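Long-range contact in Chains: A (Bacteriophage sp., PDB 6ZNB), which probably cleaves S-adenosylmethionine as a phage-encoded SAM lyase, yielding methylthioadenosine and homoserine lactone: residues 14-19 and 108-113. Numbering follows the deposited sequence.
Sequences RIFVGL and IVEIQE
Arg-14 and Glu-110 form an antiparallel hydrogen-bonded pair: Arg-14 N donates to Glu-110 O at 2.8 Å, and Glu-110 N to Arg-14 O at 3.0 Å. Two residues on, Phe-16 N donates to Ile-108 O at 3.2 Å. Between them Ile-15 and Val-109 form the non-hydrogen-bonded pair, side by side with Ile-15 CG1 4.1 Å from Val-109 CG2; branched at CB they suit an extended backbone, and as apolar residues they suit burial under helix 84-101.

On the other face, partly exposed, Arg-14 and Glu-110 run alongside each other, as long charged chains can. Yet Glu-110 OE2 sits over a guanidinium face, 4.1 Å from Arg-14 NE, so the attraction is one of charge without a directed N-H. Gln-112 NE2 lies above that same face, 3.4 Å from the guanidinium plane and offset toward its rim, the amide plane turned 70° from it; it also gives Glu-110 OE2 a weak bond. Glu-110 CG stands anti to its own N (chi1 159°), and the extended chain carries OE1 to the edge of the Phe-16 ring, whose slightly positive C-H rim can suit an anion. Ile-108 crosses Phe-16 at a slant, its CG2 methyl in apolar contact with ring CD1.

Both strands are central in the antiparallel sheet: 67-77 pairs with 11-21, and 116-124 with 106-113. Ile-15 and Val-109 press on Val-91 of helix 84-101, while Arg-14 and Phe-16 touch Gln-73 on the opposite face.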
ATOM      1  N   ARG A  14      10.728   1.910   1.563  1.00 60.77           N
ATOM      2  CA  ARG A  14       9.559   2.749   1.784  1.00 61.52           C
ATOM      3  C   ARG A  14       9.914   3.841   2.782  1.00 59.05           C
ATOM      4  O   ARG A  14      10.474   3.556   3.846  1.00 58.08           O
ATOM      5  CB  ARG A  14       8.364   1.925   2.277  1.00 65.90           C
ATOM      6  CG  ARG A  14       8.023   0.748   1.374  1.00 69.64           C
ATOM      7  CD  ARG A  14       6.534   0.446   1.355  1.00 71.21           C
ATOM      8  NE  ARG A  14       5.976   0.309   2.697  1.00 76.80           N
ATOM      9  CZ  ARG A  14       4.942  -0.471   2.996  1.00 78.76           C
ATOM     10  NH1 ARG A  14       4.355  -1.188   2.047  1.00 82.00           N
ATOM     11  NH2 ARG A  14       4.499  -0.538   4.244  1.00 82.44           N
ATOM     12  N   ILE A  15       9.597   5.085   2.431  1.00 56.15           N
ATOM     13  CA  ILE A  15       9.893   6.247   3.260  1.00 55.94           C
ATOM     14  C   ILE A  15       8.587   6.966   3.564  1.00 54.97           C
ATOM     15  O   ILE A  15       7.837   7.315   2.644  1.00 53.93           O
ATOM     16  CB  ILE A  15      10.890   7.197   2.573  1.00 55.63           C
ATOM     17  CG1 ILE A  15      12.230   6.496   2.349  1.00 56.09           C
ATOM     18  CG2 ILE A  15      11.076   8.460   3.399  1.00 55.32           C
ATOM     19  CD1 ILE A  15      13.163   7.252   1.428  1.00 57.34           C
ATOM     20  N   PHE A  16       8.321   7.189   4.848  1.00 55.04           N
ATOM     21  CA  PHE A  16       7.102   7.844   5.308  1.00 54.51           C
ATOM     22  C   PHE A  16       7.448   9.244   5.797  1.00 52.70           C
ATOM     23  O   PHE A  16       8.276   9.403   6.700  1.00 54.94           O
ATOM     24  CB  PHE A  16       6.432   7.031   6.415  1.00 55.18           C
ATOM     25  CG  PHE A  16       6.178   5.599   6.042  1.00 55.30           C
ATOM     26  CD1 PHE A  16       7.129   4.624   6.294  1.00 55.01           C
ATOM     27  CD2 PHE A  16       4.990   5.229   5.432  1.00 57.12           C
ATOM     28  CE1 PHE A  16       6.900   3.304   5.947  1.00 55.97           C
ATOM     29  CE2 PHE A  16       4.755   3.911   5.084  1.00 58.03           C
ATOM     30  CZ  PHE A  16       5.711   2.948   5.342  1.00 57.10           C
ATOM     31  N   VAL A  17       6.816  10.252   5.201  1.00 51.34           N
ATOM     32  CA  VAL A  17       7.094  11.653   5.496  1.00 50.44           C
ATOM     33  C   VAL A  17       5.790  12.346   5.855  1.00 49.54           C
ATOM     34  O   VAL A  17       4.828  12.306   5.081  1.00 51.19           O
ATOM     35  CB  VAL A  17       7.766  12.367   4.306  1.00 47.99           C
ATOM     36  CG1 VAL A  17       8.093  13.804   4.670  1.00 49.63           C
ATOM     37  CG2 VAL A  17       9.020  11.622   3.876  1.00 47.11           C
ATOM     38  N   GLY A  18       5.761  12.987   7.025  1.00 51.24           N
ATOM     39  CA  GLY A  18       4.618  13.787   7.409  1.00 51.00           C
ATOM     40  C   GLY A  18       4.602  15.135   6.712  1.00 54.15           C
ATOM     41  O   GLY A  18       5.581  15.574   6.108  1.00 53.95           O
ATOM     42  N   LEU A  19       3.456  15.810   6.804  1.00 56.41           N
ATOM     43  CA  LEU A  19       3.268  17.101   6.151  1.00 59.59           C
ATOM     44  C   LEU A  19       2.995  18.233   7.135  1.00 66.32           C
ATOM     45  O   LEU A  19       2.634  19.335   6.706  1.00 67.82           O
ATOM     46  CB  LEU A  19       2.135  17.014   5.125  1.00 57.68           C
ATOM     47  CG  LEU A  19       2.344  15.982   4.016  1.00 55.52           C
ATOM     48  CD1 LEU A  19       1.182  15.996   3.032  1.00 56.58           C
ATOM     49  CD2 LEU A  19       3.663  16.221   3.299  1.00 51.97           C
ATOM     50  N   ILE A 108      10.613   7.723   9.030  1.00 56.07           N
ATOM     51  CA  ILE A 108      10.812   6.280   9.060  1.00 55.90           C
ATOM     52  C   ILE A 108      11.304   5.816   7.699  1.00 55.36           C
ATOM     53  O   ILE A 108      10.796   6.243   6.656  1.00 57.31           O
ATOM     54  CB  ILE A 108       9.514   5.554   9.464  1.00 56.61           C
ATOM     55  CG1 ILE A 108       9.090   5.968  10.871  1.00 56.00           C
ATOM     56  CG2 ILE A 108       9.703   4.046   9.397  1.00 56.85           C
ATOM     57  CD1 ILE A 108      10.057   5.530  11.947  1.00 58.12           C
ATOM     58  N   VAL A 109      12.310   4.944   7.708  1.00 54.92           N
ATOM     59  CA  VAL A 109      12.847   4.327   6.502  1.00 57.39           C
ATOM     60  C   VAL A 109      12.826   2.819   6.697  1.00 62.07           C
ATOM     61  O   VAL A 109      13.335   2.313   7.703  1.00 65.04           O
ATOM     62  CB  VAL A 109      14.273   4.815   6.190  1.00 58.24           C
ATOM     63  CG1 VAL A 109      14.833   4.078   4.990  1.00 59.39           C
ATOM     64  CG2 VAL A 109      14.275   6.314   5.945  1.00 59.11           C
ATOM     65  N   GLU A 110      12.240   2.104   5.739  1.00 68.07           N
ATOM     66  CA  GLU A 110      12.041   0.665   5.844  1.00 72.61           C
ATOM     67  C   GLU A 110      12.547   0.004   4.571  1.00 68.29           C
ATOM     68  O   GLU A 110      12.010   0.250   3.486  1.00 65.38           O
ATOM     69  CB  GLU A 110      10.564   0.339   6.085  1.00 80.27           C
ATOM     70  CG  GLU A 110      10.140  -1.072   5.727  1.00 87.75           C
ATOM     71  CD  GLU A 110       8.632  -1.232   5.742  1.00 97.20           C
ATOM     72  OE1 GLU A 110       7.955  -0.411   6.398  1.00101.15           O
ATOM     73  OE2 GLU A 110       8.121  -2.170   5.096  1.00104.20           O
ATOM     74  N   ILE A 111      13.580  -0.822   4.703  1.00 64.71           N
ATOM     75  CA  ILE A 111      14.166  -1.534   3.573  1.00 64.74           C
ATOM     76  C   ILE A 111      13.534  -2.913   3.471  1.00 63.07           C
ATOM     77  O   ILE A 111      13.373  -3.618   4.475  1.00 63.26           O
ATOM     78  CB  ILE A 111      15.697  -1.633   3.719  1.00 63.78           C
ATOM     79  CG1 ILE A 111      16.274  -0.316   4.248  1.00 61.44           C
ATOM     80  CG2 ILE A 111      16.334  -2.002   2.386  1.00 64.59           C
ATOM     81  CD1 ILE A 111      16.358   0.782   3.212  1.00 55.68           C
ATOM     82  N   GLN A 112      13.180  -3.303   2.250  1.00 65.72           N
ATOM     83  CA  GLN A 112      12.559  -4.589   1.976  1.00 68.85           C
ATOM     84  C   GLN A 112      13.369  -5.342   0.931  1.00 73.07           C
ATOM     85  O   GLN A 112      14.128  -4.748   0.160  1.00 74.14           O
ATOM     86  CB  GLN A 112      11.120  -4.420   1.468  1.00 70.74           C
ATOM     87  CG  GLN A 112      10.191  -3.657   2.401  1.00 69.96           C
ATOM     88  CD  GLN A 112       8.766  -3.597   1.873  1.00 72.22           C
ATOM     89  OE1 GLN A 112       8.332  -4.472   1.122  1.00 75.40           O
ATOM     90  NE2 GLN A 112       8.032  -2.562   2.264  1.00 72.12           N
ATOM     91  N   GLU A 113      13.201  -6.662   0.917  1.00 78.28           N
ATOM     92  CA  GLU A 113      13.712  -7.515  -0.148  1.00 83.72           C
ATOM     93  C   GLU A 113      12.653  -8.568  -0.440  1.00 80.94           C
ATOM     94  O   GLU A 113      12.297  -9.355   0.442  1.00 82.45           O
ATOM     95  CB  GLU A 113      15.042  -8.172   0.232  1.00 91.96           C
ATOM     96  CG  GLU A 113      15.778  -8.763  -0.968  1.00100.96           C
ATOM     97  CD  GLU A 113      16.309 -10.165  -0.733  1.00111.42           C
ATOM     98  OE1 GLU A 113      16.495 -10.896  -1.731  1.00117.96           O
ATOM     99  OE2 GLU A 113      16.566 -10.532   0.432  1.00114.56           O
TER